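Local coordinates for protein nucleocapsid (Crimean-congo hemorrhagic fever virus, PDB 4AKL) that probably binds single- and double-stranded RNA, packages the viral genome, and cuts double-stranded DNA without sequence preference, at residues Val89-Leu93 with Val319-Phe324; Gly92-Glu97 with Tyr311-Tyr315; Thr102-Trp106 with Glu121-Tyr126. One frame throughout, in Å; residues are numbered along the deposited sequence.

Contact 1 of 3, residues Val89-Leu93 with Val319-Phe324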
ATOM      1  N   VAL A  89      -1.495  19.647   3.527  1.00 37.16           N
ATOM      2  CA  VAL A  89      -0.665  19.552   4.762  1.00 36.88           C
ATOM      3  C   VAL A  89      -1.478  19.805   6.060  1.00 37.76           C
ATOM      4  O   VAL A  89      -1.374  19.009   7.026  1.00 36.92           O
ATOM      5  CB  VAL A  89       0.599  20.443   4.670  1.00 37.31           C
ATOM      6  CG1 VAL A  89       1.301  20.638   6.064  1.00 37.12           C
ATOM      7  CG2 VAL A  89       1.598  19.814   3.670  1.00 35.52           C
ATOM      8  N   LYS A  90      -2.285  20.875   6.088  1.00 38.91           N
ATOM      9  CA  LYS A  90      -3.112  21.159   7.260  1.00 39.88           C
ATOM     10  C   LYS A  90      -4.178  20.086   7.492  1.00 38.97           C
ATOM     11  O   LYS A  90      -4.306  19.549   8.566  1.00 37.52           O
ATOM     12  CB  LYS A  90      -3.817  22.514   7.162  1.00 42.37           C
ATOM     13  CG  LYS A  90      -2.990  23.673   7.662  1.00 45.16           C
ATOM     14  CD  LYS A  90      -3.753  25.001   7.592  1.00 49.00           C
ATOM     15  CE  LYS A  90      -3.703  25.623   6.197  1.00 51.19           C
ATOM     16  NZ  LYS A  90      -4.799  26.691   6.025  1.00 54.29           N
ATOM     17  N   LYS A  91      -4.950  19.805   6.466  1.00 39.63           N
ATOM     18  CA  LYS A  91      -6.010  18.820   6.612  1.00 40.26           C
ATOM     19  C   LYS A  91      -5.455  17.462   6.898  1.00 38.49           C
ATOM     20  O   LYS A  91      -5.931  16.800   7.807  1.00 38.43           O
ATOM     21  CB  LYS A  91      -6.901  18.803   5.393  1.00 41.47           C
ATOM     22  CG  LYS A  91      -7.752  20.117   5.303  1.00 44.13           C
ATOM     23  CD  LYS A  91      -8.860  19.988   4.325  1.00 46.23           C
ATOM     24  CE  LYS A  91      -8.382  19.927   2.897  1.00 46.64           C
ATOM     25  NZ  LYS A  91      -9.560  20.228   1.939  1.00 51.20           N
ATOM     26  N   GLY A  92      -4.431  17.073   6.151  1.00 37.45           N
ATOM     27  CA  GLY A  92      -3.764  15.752   6.310  1.00 36.17           C
ATOM     28  C   GLY A  92      -3.157  15.465   7.684  1.00 35.70           C
ATOM     29  O   GLY A  92      -3.197  14.333   8.160  1.00 34.94           O
ATOM     30  N   LEU A  93      -2.601  16.483   8.327  1.00 37.03           N
ATOM     31  CA  LEU A  93      -2.079  16.333   9.717  1.00 36.84           C
ATOM     32  C   LEU A  93      -3.211  16.409  10.713  1.00 38.71           C
ATOM     33  O   LEU A  93      -3.314  15.557  11.658  1.00 38.64           O
ATOM     34  CB  LEU A  93      -1.040  17.400  10.025  1.00 36.38           C
ATOM     35  CG  LEU A  93       0.299  17.210   9.344  1.00 34.92           C
ATOM     36  CD1 LEU A  93       1.080  18.491   9.477  1.00 35.00           C
ATOM     37  CD2 LEU A  93       1.099  15.948   9.897  1.00 34.58           C
ATOM     38  N   VAL A 319       5.311  16.829  13.344  1.00 33.19           N
ATOM     39  CA  VAL A 319       5.482  17.855  12.323  1.00 33.38           C
ATOM     40  C   VAL A 319       4.227  18.762  12.254  1.00 35.00           C
ATOM     41  O   VAL A 319       3.124  18.295  12.381  1.00 35.12           O
ATOM     42  CB  VAL A 319       5.788  17.245  10.959  1.00 32.45           C
ATOM     43  CG1 VAL A 319       5.860  18.313   9.905  1.00 31.60           C
ATOM     44  CG2 VAL A 319       7.108  16.405  11.035  1.00 30.06           C
ATOM     45  N   THR A 320       4.421  20.059  12.052  1.00 36.30           N
ATOM     46  CA  THR A 320       3.287  20.990  11.997  1.00 37.65           C
ATOM     47  C   THR A 320       3.270  21.608  10.620  1.00 37.87           C
ATOM     48  O   THR A 320       4.252  21.476   9.863  1.00 37.60           O
ATOM     49  CB  THR A 320       3.402  22.088  13.048  1.00 39.04           C
ATOM     50  OG1 THR A 320       4.395  23.048  12.639  1.00 40.06           O
ATOM     51  CG2 THR A 320       3.743  21.500  14.440  1.00 38.27           C
ATOM     52  N   PRO A 321       2.167  22.279  10.264  1.00 39.16           N
ATOM     53  CA  PRO A 321       2.183  23.018   9.013  1.00 39.68           C
ATOM     54  C   PRO A 321       3.358  23.993   8.966  1.00 40.45           C
ATOM     55  O   PRO A 321       3.929  24.208   7.892  1.00 40.03           O
ATOM     56  CB  PRO A 321       0.844  23.747   9.035  1.00 41.21           C
ATOM     57  CG  PRO A 321      -0.044  22.779   9.784  1.00 41.16           C
ATOM     58  CD  PRO A 321       0.814  22.216  10.850  1.00 39.87           C
ATOM     59  N   GLU A 322       3.742  24.548  10.123  1.00 41.55           N
ATOM     60  CA  GLU A 322       4.826  25.535  10.137  1.00 43.02           C
ATOM     61  C   GLU A 322       6.230  24.922  10.006  1.00 41.23           C
ATOM     62  O   GLU A 322       7.081  25.538   9.428  1.00 42.24           O
ATOM     63  CB  GLU A 322       4.707  26.486  11.354  1.00 45.02           C
ATOM     64  CG  GLU A 322       3.483  27.444  11.267  1.00 48.62           C
ATOM     65  CD  GLU A 322       2.138  26.712  11.482  1.00 51.21           C
ATOM     66  OE1 GLU A 322       2.089  25.705  12.263  1.00 52.86           O
ATOM     67  OE2 GLU A 322       1.130  27.113  10.855  1.00 54.27           O
ATOM     68  N   THR A 323       6.470  23.728  10.530  1.00 39.75           N
ATOM     69  CA  THR A 323       7.780  23.078  10.364  1.00 38.08           C
ATOM     70  C   THR A 323       7.849  22.175   9.142  1.00 36.81           C
ATOM     71  O   THR A 323       8.942  21.710   8.776  1.00 35.41           O
ATOM     72  CB  THR A 323       8.148  22.255  11.601  1.00 37.74           C
ATOM     73  OG1 THR A 323       7.118  21.314  11.869  1.00 36.34           O
ATOM     74  CG2 THR A 323       8.303  23.177  12.822  1.00 38.89           C
ATOM     75  N   PHE A 324       6.702  21.927   8.490  1.00 36.24           N
ATOM     76  CA  PHE A 324       6.679  21.016   7.309  1.00 35.06           C
ATOM     77  C   PHE A 324       7.670  21.378   6.223  1.00 35.21           C
ATOM     78  O   PHE A 324       8.301  20.491   5.679  1.00 34.14           O
ATOM     79  CB  PHE A 324       5.270  20.926   6.699  1.00 35.33           C
ATOM     80  CG  PHE A 324       5.238  20.203   5.401  1.00 34.71           C
ATOM     81  CD1 PHE A 324       5.205  18.815   5.364  1.00 34.92           C
ATOM     82  CD2 PHE A 324       5.281  20.893   4.209  1.00 35.10           C
ATOM     83  CE1 PHE A 324       5.198  18.142   4.146  1.00 33.59           C
ATOM     84  CE2 PHE A 324       5.267  20.215   2.998  1.00 34.77           C
ATOM     85  CZ  PHE A 324       5.221  18.872   2.975  1.00 34.50           C
TER

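Contact 2 of 3, residues Gly92-Glu97 with Tyr311-Tyr315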
ATOM      1  N   GLY A  92      -4.431  17.073   6.151  1.00 37.45           N
ATOM      2  CA  GLY A  92      -3.764  15.752   6.310  1.00 36.17           C
ATOM      3  C   GLY A  92      -3.157  15.465   7.684  1.00 35.70           C
ATOM      4  O   GLY A  92      -3.197  14.333   8.160  1.00 34.94           O
ATOM      5  N   LEU A  93      -2.601  16.483   8.327  1.00 37.03           N
ATOM      6  CA  LEU A  93      -2.079  16.333   9.717  1.00 36.84           C
ATOM      7  C   LEU A  93      -3.211  16.409  10.713  1.00 38.71           C
ATOM      8  O   LEU A  93      -3.314  15.557  11.658  1.00 38.64           O
ATOM      9  CB  LEU A  93      -1.040  17.400  10.025  1.00 36.38           C
ATOM     10  CG  LEU A  93       0.299  17.210   9.344  1.00 34.92           C
ATOM     11  CD1 LEU A  93       1.080  18.491   9.477  1.00 35.00           C
ATOM     12  CD2 LEU A  93       1.099  15.948   9.897  1.00 34.58           C
ATOM     13  N   GLU A  94      -4.089  17.396  10.533  1.00 40.50           N
ATOM     14  CA  GLU A  94      -5.232  17.539  11.478  1.00 42.45           C
ATOM     15  C   GLU A  94      -6.076  16.262  11.516  1.00 42.09           C
ATOM     16  O   GLU A  94      -6.571  15.871  12.572  1.00 42.02           O
ATOM     17  CB  GLU A  94      -6.077  18.780  11.159  1.00 44.54           C
ATOM     18  CG  GLU A  94      -7.230  19.168  12.182  1.00 49.04           C
ATOM     19  CD  GLU A  94      -6.782  19.420  13.683  1.00 52.01           C
ATOM     20  OE1 GLU A  94      -5.570  19.446  14.021  1.00 51.52           O
ATOM     21  OE2 GLU A  94      -7.696  19.581  14.525  1.00 56.85           O
ATOM     22  N   TRP A  95      -6.199  15.574  10.385  1.00 41.35           N
ATOM     23  CA  TRP A  95      -7.033  14.372  10.363  1.00 41.15           C
ATOM     24  C   TRP A  95      -6.654  13.353  11.496  1.00 41.20           C
ATOM     25  O   TRP A  95      -7.536  12.802  12.145  1.00 42.26           O
ATOM     26  CB  TRP A  95      -6.994  13.730   9.000  1.00 40.08           C
ATOM     27  CG  TRP A  95      -7.968  12.577   8.839  1.00 39.55           C
ATOM     28  CD1 TRP A  95      -9.214  12.642   8.304  1.00 40.19           C
ATOM     29  CD2 TRP A  95      -7.758  11.204   9.209  1.00 37.68           C
ATOM     30  NE1 TRP A  95      -9.812  11.386   8.324  1.00 40.72           N
ATOM     31  CE2 TRP A  95      -8.935  10.485   8.865  1.00 38.64           C
ATOM     32  CE3 TRP A  95      -6.694  10.503   9.800  1.00 36.15           C
ATOM     33  CZ2 TRP A  95      -9.078   9.101   9.100  1.00 37.96           C
ATOM     34  CZ3 TRP A  95      -6.846   9.107  10.042  1.00 35.14           C
ATOM     35  CH2 TRP A  95      -8.014   8.436   9.682  1.00 36.09           C
ATOM     36  N   PHE A  96      -5.358  13.126  11.721  1.00 40.22           N
ATOM     37  CA  PHE A  96      -4.893  12.207  12.786  1.00 40.33           C
ATOM     38  C   PHE A  96      -5.320  12.653  14.181  1.00 42.19           C
ATOM     39  O   PHE A  96      -5.679  11.835  15.012  1.00 42.36           O
ATOM     40  CB  PHE A  96      -3.355  11.980  12.661  1.00 38.82           C
ATOM     41  CG  PHE A  96      -3.023  11.214  11.442  1.00 37.33           C
ATOM     42  CD1 PHE A  96      -3.139   9.837  11.439  1.00 35.54           C
ATOM     43  CD2 PHE A  96      -2.665  11.874  10.257  1.00 35.85           C
ATOM     44  CE1 PHE A  96      -2.869   9.096  10.283  1.00 34.82           C
ATOM     45  CE2 PHE A  96      -2.401  11.145   9.103  1.00 35.27           C
ATOM     46  CZ  PHE A  96      -2.499   9.765   9.115  1.00 35.28           C
ATOM     47  N   GLU A  97      -5.314  13.958  14.398  1.00 44.44           N
ATOM     48  CA  GLU A  97      -5.778  14.555  15.644  1.00 47.13           C
ATOM     49  C   GLU A  97      -7.281  14.328  15.873  1.00 48.69           C
ATOM     50  O   GLU A  97      -7.708  14.063  16.996  1.00 49.68           O
ATOM     51  CB  GLU A  97      -5.488  16.061  15.626  1.00 48.49           C
ATOM     52  CG  GLU A  97      -4.975  16.589  16.952  1.00 52.29           C
ATOM     53  CD  GLU A  97      -3.566  16.141  17.200  1.00 53.95           C
ATOM     54  OE1 GLU A  97      -2.654  16.636  16.473  1.00 55.45           O
ATOM     55  OE2 GLU A  97      -3.368  15.295  18.119  1.00 56.93           O
ATOM     56  N   TYR A 311       1.877  10.813   5.729  1.00 27.07           N
ATOM     57  CA  TYR A 311       1.263  11.808   6.596  1.00 27.49           C
ATOM     58  C   TYR A 311       1.199  11.291   8.056  1.00 27.84           C
ATOM     59  O   TYR A 311       1.367  12.081   9.021  1.00 27.71           O
ATOM     60  CB  TYR A 311      -0.124  12.231   6.069  1.00 28.83           C
ATOM     61  CG  TYR A 311      -0.042  13.494   5.249  1.00 28.78           C
ATOM     62  CD1 TYR A 311      -0.010  14.717   5.858  1.00 29.38           C
ATOM     63  CD2 TYR A 311       0.049  13.458   3.866  1.00 28.87           C
ATOM     64  CE1 TYR A 311       0.083  15.900   5.116  1.00 30.12           C
ATOM     65  CE2 TYR A 311       0.147  14.618   3.119  1.00 28.26           C
ATOM     66  CZ  TYR A 311       0.167  15.833   3.747  1.00 29.45           C
ATOM     67  OH  TYR A 311       0.295  16.950   3.004  1.00 30.90           O
ATOM     68  N   TYR A 312       0.982   9.988   8.218  1.00 27.19           N
ATOM     69  CA  TYR A 312       1.011   9.388   9.521  1.00 27.99           C
ATOM     70  C   TYR A 312       2.390   9.626  10.185  1.00 27.73           C
ATOM     71  O   TYR A 312       2.469   9.929  11.387  1.00 28.02           O
ATOM     72  CB  TYR A 312       0.708   7.907   9.423  1.00 27.99           C
ATOM     73  CG  TYR A 312       0.830   7.203  10.721  1.00 28.27           C
ATOM     74  CD1 TYR A 312      -0.008   7.524  11.784  1.00 28.72           C
ATOM     75  CD2 TYR A 312       1.787   6.208  10.912  1.00 27.71           C
ATOM     76  CE1 TYR A 312       0.099   6.872  13.021  1.00 29.12           C
ATOM     77  CE2 TYR A 312       1.906   5.540  12.173  1.00 27.85           C
ATOM     78  CZ  TYR A 312       1.068   5.872  13.202  1.00 29.77           C
ATOM     79  OH  TYR A 312       1.180   5.235  14.435  1.00 31.67           O
ATOM     80  N   TRP A 313       3.471   9.504   9.403  1.00 27.22           N
ATOM     81  CA  TRP A 313       4.820   9.658   9.957  1.00 27.00           C
ATOM     82  C   TRP A 313       5.077  11.096  10.317  1.00 27.41           C
ATOM     83  O   TRP A 313       5.688  11.361  11.353  1.00 28.06           O
ATOM     84  CB  TRP A 313       5.906   9.074   9.019  1.00 26.26           C
ATOM     85  CG  TRP A 313       5.766   7.562   8.862  1.00 26.33           C
ATOM     86  CD1 TRP A 313       5.398   6.653   9.850  1.00 28.01           C
ATOM     87  CD2 TRP A 313       5.936   6.807   7.678  1.00 23.79           C
ATOM     88  NE1 TRP A 313       5.364   5.386   9.342  1.00 27.76           N
ATOM     89  CE2 TRP A 313       5.690   5.448   8.004  1.00 25.78           C
ATOM     90  CE3 TRP A 313       6.298   7.138   6.369  1.00 24.95           C
ATOM     91  CZ2 TRP A 313       5.786   4.444   7.082  1.00 24.50           C
ATOM     92  CZ3 TRP A 313       6.385   6.141   5.450  1.00 24.94           C
ATOM     93  CH2 TRP A 313       6.131   4.797   5.802  1.00 26.42           C
ATOM     94  N   LEU A 314       4.615  12.021   9.486  1.00 27.28           N
ATOM     95  CA  LEU A 314       4.651  13.418   9.869  1.00 28.20           C
ATOM     96  C   LEU A 314       3.930  13.654  11.195  1.00 29.55           C
ATOM     97  O   LEU A 314       4.488  14.270  12.111  1.00 30.45           O
ATOM     98  CB  LEU A 314       3.998  14.278   8.838  1.00 28.47           C
ATOM     99  CG  LEU A 314       4.572  14.443   7.462  1.00 27.53           C
ATOM    100  CD1 LEU A 314       3.704  15.504   6.744  1.00 23.65           C
ATOM    101  CD2 LEU A 314       6.073  14.846   7.492  1.00 24.90           C
ATOM    102  N   TYR A 315       2.712  13.133  11.309  1.00 29.72           N
ATOM    103  CA  TYR A 315       1.950  13.258  12.550  1.00 31.08           C
ATOM    104  C   TYR A 315       2.745  12.678  13.731  1.00 31.34           C
ATOM    105  O   TYR A 315       2.975  13.376  14.710  1.00 32.42           O
ATOM    106  CB  TYR A 315       0.553  12.649  12.375  1.00 31.56           C
ATOM    107  CG  TYR A 315      -0.100  12.287  13.623  1.00 32.92           C
ATOM    108  CD1 TYR A 315      -0.750  13.259  14.412  1.00 35.51           C
ATOM    109  CD2 TYR A 315      -0.101  10.994  14.051  1.00 31.25           C
ATOM    110  CE1 TYR A 315      -1.395  12.882  15.622  1.00 36.29           C
ATOM    111  CE2 TYR A 315      -0.730  10.628  15.255  1.00 33.51           C
ATOM    112  CZ  TYR A 315      -1.367  11.576  16.020  1.00 34.66           C
ATOM    113  OH  TYR A 315      -1.982  11.173  17.208  1.00 35.23           O
TER

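Contact 3 of 3, residues Thr102-Trp106 with Glu121-Tyr126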
ATOM      1  N   THR A 102     -10.091   5.982  15.767  1.00 49.70           N
ATOM      2  CA  THR A 102     -10.334   4.958  14.737  1.00 49.51           C
ATOM      3  C   THR A 102      -9.098   4.140  14.294  1.00 47.18           C
ATOM      4  O   THR A 102      -9.253   3.072  13.712  1.00 47.09           O
ATOM      5  CB  THR A 102     -11.009   5.557  13.442  1.00 49.88           C
ATOM      6  OG1 THR A 102     -10.637   6.916  13.299  1.00 50.25           O
ATOM      7  CG2 THR A 102     -12.509   5.486  13.512  1.00 52.79           C
ATOM      8  N   ILE A 103      -7.890   4.658  14.561  1.00 45.56           N
ATOM      9  CA  ILE A 103      -6.650   4.015  14.175  1.00 43.30           C
ATOM     10  C   ILE A 103      -5.854   3.448  15.341  1.00 42.82           C
ATOM     11  O   ILE A 103      -4.747   2.977  15.162  1.00 41.63           O
ATOM     12  CB  ILE A 103      -5.795   4.980  13.385  1.00 42.19           C
ATOM     13  CG1 ILE A 103      -5.148   6.061  14.266  1.00 41.79           C
ATOM     14  CG2 ILE A 103      -6.661   5.616  12.264  1.00 42.00           C
ATOM     15  CD1 ILE A 103      -3.995   6.792  13.571  1.00 41.95           C
ATOM     16  N   LYS A 104      -6.438   3.470  16.536  1.00 43.83           N
ATOM     17  CA  LYS A 104      -5.757   3.058  17.750  1.00 43.78           C
ATOM     18  C   LYS A 104      -5.216   1.604  17.689  1.00 42.88           C
ATOM     19  O   LYS A 104      -4.238   1.286  18.354  1.00 41.60           O
ATOM     20  CB  LYS A 104      -6.675   3.273  19.001  1.00 46.10           C
ATOM     21  CG  LYS A 104      -7.897   2.391  19.075  1.00 49.62           C
ATOM     22  CD  LYS A 104      -8.532   2.281  20.517  1.00 55.02           C
ATOM     23  CE  LYS A 104      -9.432   3.481  20.910  1.00 57.77           C
ATOM     24  NZ  LYS A 104     -10.658   3.037  21.719  1.00 61.28           N
ATOM     25  N   SER A 105      -5.846   0.743  16.879  1.00 41.97           N
ATOM     26  CA  SER A 105      -5.457  -0.680  16.836  1.00 41.72           C
ATOM     27  C   SER A 105      -3.991  -0.895  16.407  1.00 39.69           C
ATOM     28  O   SER A 105      -3.312  -1.815  16.904  1.00 39.25           O
ATOM     29  CB  SER A 105      -6.448  -1.529  15.978  1.00 42.55           C
ATOM     30  OG  SER A 105      -6.414  -1.189  14.612  1.00 40.85           O
ATOM     31  N   TRP A 106      -3.515  -0.035  15.500  1.00 38.15           N
ATOM     32  CA  TRP A 106      -2.118  -0.011  15.084  1.00 36.21           C
ATOM     33  C   TRP A 106      -1.320   1.145  15.671  1.00 35.91           C
ATOM     34  O   TRP A 106      -0.145   0.957  16.039  1.00 36.83           O
ATOM     35  CB  TRP A 106      -1.995  -0.025  13.534  1.00 35.67           C
ATOM     36  CG  TRP A 106      -2.907   0.863  12.728  1.00 34.22           C
ATOM     37  CD1 TRP A 106      -4.207   0.620  12.389  1.00 35.75           C
ATOM     38  CD2 TRP A 106      -2.572   2.099  12.143  1.00 32.33           C
ATOM     39  NE1 TRP A 106      -4.708   1.634  11.648  1.00 34.55           N
ATOM     40  CE2 TRP A 106      -3.723   2.563  11.467  1.00 33.25           C
ATOM     41  CE3 TRP A 106      -1.419   2.867  12.119  1.00 31.36           C
ATOM     42  CZ2 TRP A 106      -3.751   3.757  10.779  1.00 32.23           C
ATOM     43  CZ3 TRP A 106      -1.446   4.069  11.446  1.00 30.70           C
ATOM     44  CH2 TRP A 106      -2.603   4.495  10.767  1.00 31.06           C
ATOM     45  N   GLU A 121      -6.346  -7.660  11.767  1.00 42.57           N
ATOM     46  CA  GLU A 121      -7.292  -6.572  12.031  1.00 43.24           C
ATOM     47  C   GLU A 121      -6.550  -5.227  11.941  1.00 40.54           C
ATOM     48  O   GLU A 121      -7.085  -4.274  11.436  1.00 40.00           O
ATOM     49  CB  GLU A 121      -7.943  -6.678  13.426  1.00 45.21           C
ATOM     50  CG  GLU A 121      -8.982  -7.780  13.680  1.00 51.20           C
ATOM     51  CD  GLU A 121      -8.394  -9.199  13.974  1.00 54.31           C
ATOM     52  OE1 GLU A 121      -7.144  -9.348  14.113  1.00 53.22           O
ATOM     53  OE2 GLU A 121      -9.225 -10.146  14.049  1.00 57.31           O
ATOM     54  N   GLN A 122      -5.307  -5.189  12.444  1.00 38.98           N
ATOM     55  CA  GLN A 122      -4.436  -3.996  12.337  1.00 36.68           C
ATOM     56  C   GLN A 122      -4.183  -3.632  10.870  1.00 35.39           C
ATOM     57  O   GLN A 122      -4.147  -2.452  10.552  1.00 34.12           O
ATOM     58  CB  GLN A 122      -3.118  -4.194  13.083  1.00 35.96           C
ATOM     59  CG  GLN A 122      -3.299  -4.347  14.604  1.00 36.68           C
ATOM     60  CD  GLN A 122      -2.021  -4.719  15.294  1.00 35.23           C
ATOM     61  OE1 GLN A 122      -1.458  -5.744  15.000  1.00 35.71           O
ATOM     62  NE2 GLN A 122      -1.561  -3.882  16.228  1.00 34.37           N
ATOM     63  N   LEU A 123      -4.045  -4.633   9.992  1.00 34.90           N
ATOM     64  CA  LEU A 123      -3.883  -4.377   8.547  1.00 34.72           C
ATOM     65  C   LEU A 123      -5.161  -3.845   7.958  1.00 35.82           C
ATOM     66  O   LEU A 123      -5.117  -2.831   7.229  1.00 34.17           O
ATOM     67  CB  LEU A 123      -3.472  -5.620   7.722  1.00 34.74           C
ATOM     68  CG  LEU A 123      -2.112  -6.223   7.943  1.00 34.80           C
ATOM     69  CD1 LEU A 123      -1.860  -7.470   7.107  1.00 34.77           C
ATOM     70  CD2 LEU A 123      -1.027  -5.129   7.662  1.00 32.44           C
ATOM     71  N   PHE A 124      -6.302  -4.516   8.253  1.00 37.70           N
ATOM     72  CA  PHE A 124      -7.583  -4.064   7.682  1.00 39.21           C
ATOM     73  C   PHE A 124      -7.943  -2.678   8.127  1.00 39.23           C
ATOM     74  O   PHE A 124      -8.357  -1.872   7.300  1.00 39.15           O
ATOM     75  CB  PHE A 124      -8.724  -5.009   8.024  1.00 42.78           C
ATOM     76  CG  PHE A 124      -8.691  -6.309   7.277  1.00 45.26           C
ATOM     77  CD1 PHE A 124      -8.013  -6.455   6.058  1.00 46.85           C
ATOM     78  CD2 PHE A 124      -9.366  -7.393   7.780  1.00 50.11           C
ATOM     79  CE1 PHE A 124      -8.023  -7.684   5.390  1.00 48.37           C
ATOM     80  CE2 PHE A 124      -9.366  -8.606   7.102  1.00 52.32           C
ATOM     81  CZ  PHE A 124      -8.688  -8.736   5.905  1.00 50.08           C
ATOM     82  N   ASN A 125      -7.757  -2.382   9.430  1.00 38.70           N
ATOM     83  CA  ASN A 125      -8.041  -1.079   9.974  1.00 38.56           C
ATOM     84  C   ASN A 125      -7.213   0.017   9.289  1.00 36.65           C
ATOM     85  O   ASN A 125      -7.727   1.106   9.009  1.00 36.41           O
ATOM     86  CB  ASN A 125      -7.810  -1.089  11.494  1.00 39.32           C
ATOM     87  CG  ASN A 125      -8.105   0.267  12.164  1.00 40.32           C
ATOM     88  OD1 ASN A 125      -7.384   1.254  11.965  1.00 42.35           O
ATOM     89  ND2 ASN A 125      -9.155   0.307  12.974  1.00 44.19           N
ATOM     90  N   TYR A 126      -5.933  -0.277   9.002  1.00 34.57           N
ATOM     91  CA  TYR A 126      -5.084   0.701   8.369  1.00 32.44           C
ATOM     92  C   TYR A 126      -5.594   0.987   6.942  1.00 32.48           C
ATOM     93  O   TYR A 126      -5.620   2.107   6.521  1.00 31.49           O
ATOM     94  CB  TYR A 126      -3.610   0.187   8.329  1.00 31.41           C
ATOM     95  CG  TYR A 126      -2.738   0.881   7.311  1.00 28.50           C
ATOM     96  CD1 TYR A 126      -2.683   0.443   6.025  1.00 27.75           C
ATOM     97  CD2 TYR A 126      -1.983   1.980   7.648  1.00 28.46           C
ATOM     98  CE1 TYR A 126      -1.862   1.078   5.066  1.00 27.00           C
ATOM     99  CE2 TYR A 126      -1.157   2.649   6.689  1.00 25.89           C
ATOM    100  CZ  TYR A 126      -1.111   2.186   5.399  1.00 26.73           C
ATOM    101  OH  TYR A 126      -0.300   2.778   4.404  1.00 22.21           O
TER

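Contact 1 of 3, residues Val89-Leu93 with Val319-Phe324
Val-89, Pro-321 and Leu-93 bury the most surface where helix 86-98 meets the loop between helices 306-316 and 324-336. Val-89 divides its two methyls. CG2 sits over the centre of the Phe-324 ring in a CH-pi contact, 3.7 Å from the ring centroid and 8° off the ring normal. CG1, anti to the backbone N (chi1 166°), turns to the loop backbone and lies 3.9 Å from Pro-321 CA. The Pro-321 ring meets the helix through CG and CD. Its CG touches Lys-90 CG at 3.7 Å, while the rest of the lysine chain leads away. Pro-321 CD lies 4.0 Å from Leu-93 CD1. That same Leu-93 methyl comes within 3.6 Å of Val-319 O, so the leucine lies against the loop backbone as well as the proline.

The loop holds its own shape through an ST motif. Thr-323 N donates to Thr-320 OG1, and Thr-320 N donates to Thr-323 OG1 at 3.0 Å and 172°. Phe-392 meets the Phe-324 ring edge-to-face. No hydrogen bond joins the two segments. Their contact therefore depends on the fit of apolar surfaces, while the Thr-320 and Thr-323 hydroxyls bond to each other's backbone N within the loop.

Contact 2 of 3, residues Gly92-Glu97 with Tyr311-Tyr315
Phe-96 overlaps Tyr-315 through its CB, which sits over the centre of the tyrosine ring. This CH-pi contact measures 3.4 Å from Phe-96 CB to the Tyr-315 ring centroid, 14° off the normal. The two rings are nearly parallel but slid apart, so they barely overlap. Phe-96 CG is anti to its carbonyl carbon (chi1 -68°), and the ring reaches past Tyr-315 to the backbone of helix 306-316. There Tyr-312 CA lies over one face, 3.6 Å from Phe-96 CZ. Phe-96 CE1 also meets the edge of the Tyr-312 ring, 3.6 Å from CD1.

Phe-96, Tyr-312 and Tyr-315 form an aromatic cluster between two crossing helices. The short segments approach to 9.0 Å between axes and cross at -68°. Helix 86-98 is thereby packed against helix 306-316 in the mainly helical fold of this nairovirus nucleocapsid protein.

Gly-92 has no side chain, which lets its backbone lie close to the Tyr-311 ring. Its C atom lies 3.7 Å from Tyr-311 CD1. The Tyr-311 hydroxyl is hydrogen-bonded to Ala-83 O, and that of Tyr-312 to Asp-107 OD1. Leu-93 adds its second methyl: CD2 lies 3.5 Å from Leu-314 CB and equally close to Tyr-315 N. Trp-133 of helix 120-136 meets the Phe-96 ring at an oblique angle. On the exposed side, the Glu-97 carboxylate bends over to the Tyr-315 ring, with OE2 at its edge, 4.0 Å from CE1.

Contact 3 of 3, residues Thr102-Trp106 with Glu121-Tyr126
Trp-106 and Asn-125 meet at about a right angle where the short helix 104-107 packs on helix 120-136. This is a local helix-to-helix contact, with Ile-103 at the N-cap position of the short helix. The tight part surrounds the indole. Tyr-126 CB lies over one face of the five-membered ring, 4.0 Å from its centroid. The Tyr-126 ring then points its edge at the face of the six-membered ring, a T-shaped pair with centroids 5.4 Å apart. Ile-103 O lies over the opposite indole face. Trp-106 CG stands between the backbone N and the carbonyl carbon (chi1 44°), which turns the indole along helix 120-136. Tyr-312 and His-376 also meet the indole, and the Tyr-126 hydroxyl is hydrogen-bonded to Ser-309 OG and to the backbone N of Asp-305. The ring pair is thus buried.

The other side is more polar and partly open to solvent. Thr-102 is exposed there, and Ser-105 and Asn-125 are partly so. Ser-105 OG rests 3.3 Å from Asn-125 CG, while Lys-104 points away. Direct bonds still tie this side down. Gln-122, extended beyond CG, donates from NE2 to Ser-105 O at 2.8 Å in a nearly straight bond. Its OE1 accepts from Lys-119 N, so both ends of the amide are used and its rotation is probably fixed.

Asn-125 joins the two sides. Its ND2 donates to Thr-102 O at 2.9 Å, with that oxygen in the amide plane. Its OD1 receives Trp-106 NE1 at 2.7 Å. This last bond is bent, 135° at the hydrogen, and NE1 is tilted 26° from the plane of the Asn-125 carbonyl.

Contacts 1 and 2 are neighbours, with centres about 8 Å apart. They share Gly-92 and Leu-93 on helix 86-98. Their second segments follow each other along the chain: helix 306-316, then the loop before helix 324-336. A probable hydrogen bond from Val-319 N to Leu-314 O links them. Contact 3 is local in sequence and nested inside the loops closed by the other two. Its centre lies about 15 Å from that of contact 2 and about 23 Å from that of contact 1. Tyr-312 packs on Trp-106, and Phe-96 on Ile-103, so contacts 2 and 3 touch. Contacts 1 and 2 join helix 86-98 to a region over 200 residues later, and contact 3 extends the packing locally.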